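Phosphoglycerate kinase (Coxiella burnetii, PDB 4NG4) catalyses the reversible transfer of a phosphoryl group between ATP and 3-phosphoglycerate, giving ADP and 1,3-bisphosphoglycerate, in glycolysis. Local coordinates at residues R26-E31 and R64-S69; C144-M149 and A169-A174. All coordinates share one frame; numbering follows the deposited sequence.

Contact 1: residues R26-E31 and R64-S69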
loop_
_atom_site.group_PDB
_atom_site.type_symbol
_atom_site.label_atom_id
_atom_site.label_comp_id
_atom_site.label_asym_id
_atom_site.label_seq_id
_atom_site.Cartn_x
_atom_site.Cartn_y
_atom_site.Cartn_z
ATOM N N ARG A 26 8.017 -3.508 29.752
ATOM C CA ARG A 26 6.789 -2.891 29.261
ATOM C C ARG A 26 6.985 -2.602 27.790
ATOM O O ARG A 26 7.890 -1.851 27.428
ATOM C CB ARG A 26 6.495 -1.589 29.997
ATOM C CG ARG A 26 6.165 -1.758 31.473
ATOM C CD ARG A 26 5.942 -0.404 32.106
ATOM N NE ARG A 26 7.198 0.327 32.289
ATOM C CZ ARG A 26 7.329 1.657 32.254
ATOM N NH1 ARG A 26 6.285 2.453 32.016
ATOM N NH2 ARG A 26 8.526 2.204 32.448
ATOM N N VAL A 27 6.148 -3.211 26.951
ATOM C CA VAL A 27 6.311 -3.140 25.503
ATOM C C VAL A 27 5.069 -2.562 24.879
ATOM O O VAL A 27 3.971 -3.082 25.060
ATOM C CB VAL A 27 6.583 -4.527 24.882
ATOM C CG1 VAL A 27 6.650 -4.424 23.363
ATOM C CG2 VAL A 27 7.878 -5.119 25.443
ATOM N N MET A 28 5.272 -1.496 24.119
ATOM C CA MET A 28 4.196 -0.759 23.483
ATOM C C MET A 28 4.233 -1.050 21.979
ATOM O O MET A 28 5.146 -0.607 21.276
ATOM C CB MET A 28 4.387 0.729 23.774
ATOM C CG MET A 28 3.109 1.532 23.833
ATOM S SD MET A 28 3.422 3.224 24.370
ATOM C CE MET A 28 2.104 3.416 25.573
ATOM N N ILE A 29 3.259 -1.825 21.505
ATOM C CA ILE A 29 3.181 -2.224 20.100
ATOM C C ILE A 29 2.105 -1.424 19.365
ATOM O O ILE A 29 0.923 -1.569 19.652
ATOM C CB ILE A 29 2.847 -3.723 19.963
ATOM C CG1 ILE A 29 3.854 -4.572 20.733
ATOM C CG2 ILE A 29 2.836 -4.148 18.501
ATOM C CD1 ILE A 29 3.433 -6.018 20.828
ATOM N N ARG A 30 2.522 -0.600 18.407
ATOM C CA ARG A 30 1.589 0.121 17.547
ATOM C C ARG A 30 1.185 -0.783 16.390
ATOM O O ARG A 30 2.012 -1.162 15.545
ATOM C CB ARG A 30 2.221 1.409 17.015
ATOM C CG ARG A 30 1.307 2.248 16.081
ATOM C CD ARG A 30 0.229 2.973 16.832
ATOM N NE ARG A 30 -0.419 4.007 16.028
ATOM C CZ ARG A 30 -1.403 3.796 15.155
ATOM N NH1 ARG A 30 -1.871 2.577 14.935
ATOM N NH2 ARG A 30 -1.904 4.817 14.474
ATOM N N GLU A 31 -0.101 -1.101 16.342
ATOM C CA GLU A 31 -0.655 -1.955 15.304
ATOM C C GLU A 31 -1.754 -1.210 14.523
ATOM O O GLU A 31 -2.233 -0.156 14.944
ATOM C CB GLU A 31 -1.226 -3.220 15.933
ATOM C CG GLU A 31 -0.214 -4.059 16.713
ATOM C CD GLU A 31 0.618 -4.969 15.839
ATOM O OE1 GLU A 31 0.362 -5.022 14.623
ATOM O OE2 GLU A 31 1.534 -5.644 16.380
ATOM N N ARG A 64 5.304 -7.346 29.073
ATOM C CA ARG A 64 4.103 -6.713 29.593
ATOM C C ARG A 64 3.565 -5.884 28.439
ATOM O O ARG A 64 4.095 -4.815 28.143
ATOM C CB ARG A 64 4.429 -5.828 30.799
ATOM C CG ARG A 64 5.197 -6.534 31.917
ATOM C CD ARG A 64 6.045 -5.543 32.706
ATOM N NE ARG A 64 6.481 -6.097 33.988
ATOM C CZ ARG A 64 5.820 -5.984 35.139
ATOM N NH1 ARG A 64 4.669 -5.320 35.212
ATOM N NH2 ARG A 64 6.315 -6.545 36.232
ATOM N N VAL A 65 2.524 -6.382 27.776
ATOM C CA VAL A 65 2.153 -5.859 26.449
ATOM C C VAL A 65 1.043 -4.804 26.446
ATOM O O VAL A 65 -0.063 -5.055 26.919
ATOM C CB VAL A 65 1.745 -7.007 25.487
ATOM C CG1 VAL A 65 0.949 -6.464 24.315
ATOM C CG2 VAL A 65 2.977 -7.746 24.999
ATOM N N MET A 66 1.358 -3.635 25.894
ATOM C CA MET A 66 0.376 -2.584 25.650
ATOM C C MET A 66 0.137 -2.438 24.139
ATOM O O MET A 66 1.009 -1.961 23.411
ATOM C CB MET A 66 0.874 -1.256 26.216
ATOM C CG MET A 66 0.906 -1.189 27.727
ATOM S SD MET A 66 1.854 0.230 28.344
ATOM C CE MET A 66 3.514 -0.419 28.220
ATOM N N ILE A 67 -1.041 -2.850 23.682
ATOM C CA ILE A 67 -1.356 -2.836 22.257
ATOM C C ILE A 67 -1.984 -1.506 21.857
ATOM O O ILE A 67 -3.029 -1.128 22.371
ATOM C CB ILE A 67 -2.327 -3.961 21.868
ATOM C CG1 ILE A 67 -1.786 -5.330 22.311
ATOM C CG2 ILE A 67 -2.565 -3.934 20.360
ATOM C CD1 ILE A 67 -2.812 -6.442 22.225
ATOM N N LEU A 68 -1.365 -0.824 20.905
ATOM C CA LEU A 68 -1.764 0.527 20.525
ATOM C C LEU A 68 -2.344 0.531 19.098
ATOM O O LEU A 68 -1.803 -0.124 18.214
ATOM C CB LEU A 68 -0.541 1.435 20.620
ATOM C CG LEU A 68 -0.747 2.863 21.098
ATOM C CD1 LEU A 68 -1.387 2.941 22.505
ATOM C CD2 LEU A 68 0.598 3.559 21.051
ATOM N N SER A 69 -3.459 1.222 18.885
ATOM C CA SER A 69 -4.059 1.285 17.548
ATOM C C SER A 69 -5.011 2.454 17.335
ATOM O O SER A 69 -5.474 3.088 18.280
ATOM C CB SER A 69 -4.812 -0.000 17.197
ATOM O OG SER A 69 -5.130 -0.018 15.814
#

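Contact 2: residues C144-M149 and A169-A174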
loop_
_atom_site.group_PDB
_atom_site.type_symbol
_atom_site.label_atom_id
_atom_site.label_comp_id
_atom_site.label_asym_id
_atom_site.label_seq_id
_atom_site.Cartn_x
_atom_site.Cartn_y
_atom_site.Cartn_z
ATOM N N CYS A 144 6.490 3.333 28.620
ATOM C CA CYS A 144 7.085 2.077 28.161
ATOM C C CYS A 144 8.617 2.058 28.156
ATOM O O CYS A 144 9.275 3.094 28.035
ATOM C CB CYS A 144 6.571 1.750 26.757
ATOM S SG CYS A 144 7.498 2.583 25.470
ATOM N N ASP A 145 9.163 0.851 28.284
ATOM C CA ASP A 145 10.595 0.614 28.124
ATOM C C ASP A 145 10.943 0.571 26.640
ATOM O O ASP A 145 11.900 1.211 26.205
ATOM C CB ASP A 145 10.998 -0.719 28.753
ATOM C CG ASP A 145 10.814 -0.739 30.247
ATOM O OD1 ASP A 145 11.514 0.032 30.933
ATOM O OD2 ASP A 145 9.983 -1.542 30.731
ATOM N N ILE A 146 10.167 -0.202 25.876
ATOM C CA ILE A 146 10.397 -0.382 24.443
ATOM C C ILE A 146 9.153 -0.038 23.628
ATOM O O ILE A 146 8.034 -0.394 24.012
ATOM C CB ILE A 146 10.802 -1.837 24.105
ATOM C CG1 ILE A 146 12.052 -2.257 24.884
ATOM C CG2 ILE A 146 11.050 -1.984 22.607
ATOM C CD1 ILE A 146 12.362 -3.717 24.749
ATOM N N PHE A 147 9.363 0.650 22.504
ATOM C CA PHE A 147 8.299 0.915 21.538
ATOM C C PHE A 147 8.540 0.119 20.269
ATOM O O PHE A 147 9.643 0.145 19.726
ATOM C CB PHE A 147 8.232 2.402 21.197
ATOM C CG PHE A 147 7.193 2.741 20.159
ATOM C CD1 PHE A 147 5.854 2.451 20.381
ATOM C CD2 PHE A 147 7.551 3.345 18.959
ATOM C CE1 PHE A 147 4.892 2.760 19.447
ATOM C CE2 PHE A 147 6.592 3.649 18.011
ATOM C CZ PHE A 147 5.258 3.358 18.259
ATOM N N VAL A 148 7.501 -0.569 19.798
ATOM C CA VAL A 148 7.574 -1.367 18.583
ATOM C C VAL A 148 6.592 -0.820 17.544
ATOM O O VAL A 148 5.377 -0.991 17.692
ATOM C CB VAL A 148 7.244 -2.839 18.874
ATOM C CG1 VAL A 148 7.457 -3.680 17.640
ATOM C CG2 VAL A 148 8.106 -3.344 19.988
ATOM N N MET A 149 7.117 -0.146 16.517
ATOM C CA MET A 149 6.303 0.309 15.395
ATOM C C MET A 149 6.083 -0.852 14.456
ATOM O O MET A 149 6.965 -1.199 13.674
ATOM C CB MET A 149 6.964 1.474 14.643
ATOM C CG MET A 149 6.153 2.015 13.439
ATOM S SD MET A 149 4.391 2.214 13.771
ATOM C CE MET A 149 3.931 3.436 12.552
ATOM N N ALA A 169 11.206 7.526 22.920
ATOM C CA ALA A 169 11.097 6.274 23.680
ATOM C C ALA A 169 12.483 5.690 23.960
ATOM O O ALA A 169 13.322 5.644 23.060
ATOM C CB ALA A 169 10.246 5.268 22.931
ATOM N N LYS A 170 12.707 5.247 25.205
ATOM C CA LYS A 170 13.986 4.639 25.653
ATOM C C LYS A 170 14.628 3.748 24.602
ATOM O O LYS A 170 15.811 3.867 24.314
ATOM C CB LYS A 170 13.757 3.787 26.911
ATOM C CG LYS A 170 13.966 4.511 28.246
ATOM C CD LYS A 170 12.914 4.113 29.292
ATOM C CE LYS A 170 11.586 4.850 29.036
ATOM N NZ LYS A 170 10.512 4.518 30.028
ATOM N N LEU A 171 13.817 2.866 24.026
ATOM C CA LEU A 171 14.259 1.900 23.031
ATOM C C LEU A 171 13.158 1.794 21.964
ATOM O O LEU A 171 11.998 1.550 22.295
ATOM C CB LEU A 171 14.517 0.560 23.738
ATOM C CG LEU A 171 15.761 -0.279 23.409
ATOM C CD1 LEU A 171 16.894 0.549 22.821
ATOM C CD2 LEU A 171 16.250 -1.037 24.652
ATOM N N ALA A 172 13.504 2.024 20.698
ATOM C CA ALA A 172 12.502 1.994 19.611
ATOM C C ALA A 172 12.938 1.076 18.471
ATOM O O ALA A 172 14.119 1.041 18.109
ATOM C CB ALA A 172 12.228 3.399 19.093
ATOM N N CYS A 173 11.981 0.337 17.916
ATOM C CA CYS A 173 12.258 -0.646 16.873
ATOM C C CYS A 173 11.022 -0.907 16.008
ATOM O O CYS A 173 9.946 -0.353 16.251
ATOM C CB CYS A 173 12.718 -1.948 17.513
ATOM S SG CYS A 173 11.477 -2.672 18.546
ATOM N N ALA A 174 11.192 -1.753 14.996
ATOM C CA ALA A 174 10.091 -2.174 14.142
ATOM C C ALA A 174 9.687 -3.611 14.475
ATOM O O ALA A 174 10.534 -4.426 14.848
ATOM C CB ALA A 174 10.489 -2.052 12.682
#

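Contact 1: residues R26-E31 and R64-S69
Strands 26-31 and 64-69 run side by side at the centre of the parallel sheet of the N-terminal, Rossmann-like domain of phosphoglycerate kinase, in register from Arg26 opposite Arg64 to Arg30 opposite Leu68. Five backbone bonds join them: Val27 N to Arg64 O, Met66 N to Val27 O (2.8 Å), Ile29 N to Met66 O, Leu68 N to Ile29 O and Glu31 N to Leu68 O (2.7 Å). On the face carrying Arg26, Met28, Arg30, Met66 and Leu68, the bend at chi3 (-82°) turns the Met66 methyl over the neighbouring strand, where CE meets Arg26 CB at 3.7 Å. Met28 touches both of its neighbours on the other strand, CE lying 4.2 Å from Met66 SD and CG 4.3 Å from Leu68 CD2. Farther along, the Arg30 chain crosses Leu68 at about a right angle; bent at chi2 (74°), it brings NH1 to 3.6 Å from Ser69 CA, and the carbonyl carbon of Ser69 lies over one face of the guanidinium. The group is held from outside the pair by Ser161 OG at NE and His70 ND1 at NH1, with a weak bond from NH1 to Glu31 O besides. His70 is predicted to bind the substrate, and Ser69 OG hydrogen-bonds with Leu33 N, another residue of the predicted substrate site. The opposite face is aliphatic over Val27, Ile29, Val65 and Ile67, with Ile29 CD1 4.3 Å from Val65 CG1, and turns polar at Glu31 and Ser69. Helix 46-60, within the crossover joining the two strands, packs on this side through Ala51, Thr54, Ile55 and Ala58, while strand 117-120 flanks 64-69 and strand 146-149 flanks 26-31.

Contact 2: residues C144-M149 and A169-A174
Lys170 NZ reaches Cys144 O at 2.7 Å, approaching from above the plane of that carbonyl, well off its lone-pair directions. Bends at chi2 and chi3 (-79°) curl the lysine chain back over the loop that leads into strand 146-149. The Asp145 carboxylate is engaged elsewhere, by Arg26 N through OD2. Past this loop the two strands pair in parallel, with Phe147 N bonded to Leu171 O, Cys173 N to Phe147 O and Met149 N to Cys173 O (2.8 Å). Ile146, Val148, Leu171 and Cys173 share one face. There Ile146 and Leu171 lie alongside each other, pointing the same way, CG1 to CB 3.9 Å. Cys173 holds its sulfur between its own N and carbonyl carbon (chi1 62°), from where SG touches Val148 CG2 at 3.7 Å and Ile146 CG2 at 4.1 Å. On the other face, Phe147 CB meets Ala169 CB at 3.9 Å, while the ring leads away from strand 171-174, with Met149 N over one of its faces. This is a right-handed beta-alpha-beta unit: helix 160-168 links the strands and receives the Phe147 ring on Val165 and Ala166. Strand 171-174 is the outermost on this side of the sheet; helix 392-401 packs against Met149, Ala172 and Ala174, its Arg400 bonding to Ala169 O and Lys170 O, and strand 26-31 flanks 146-149 on its other edge.

Contacts 1 and 2 are consecutive parts of one six-stranded parallel sheet, with centres about 9 Å apart, and strands 26-31 and 146-149 are the seam between them. There Met28 O probably accepts a hydrogen bond from Val148 N at 2.8 Å. The order across the seam is 64-69, 26-31, 146-149, 171-174. Contact 1 runs directly into the predicted substrate residues at Leu33 and His70, whereas in contact 2 the Met149 side chain stays about 8 Å from those of Asp32 and His70. ADP and magnesium are bound by residues of the other, C-terminal half of the chain.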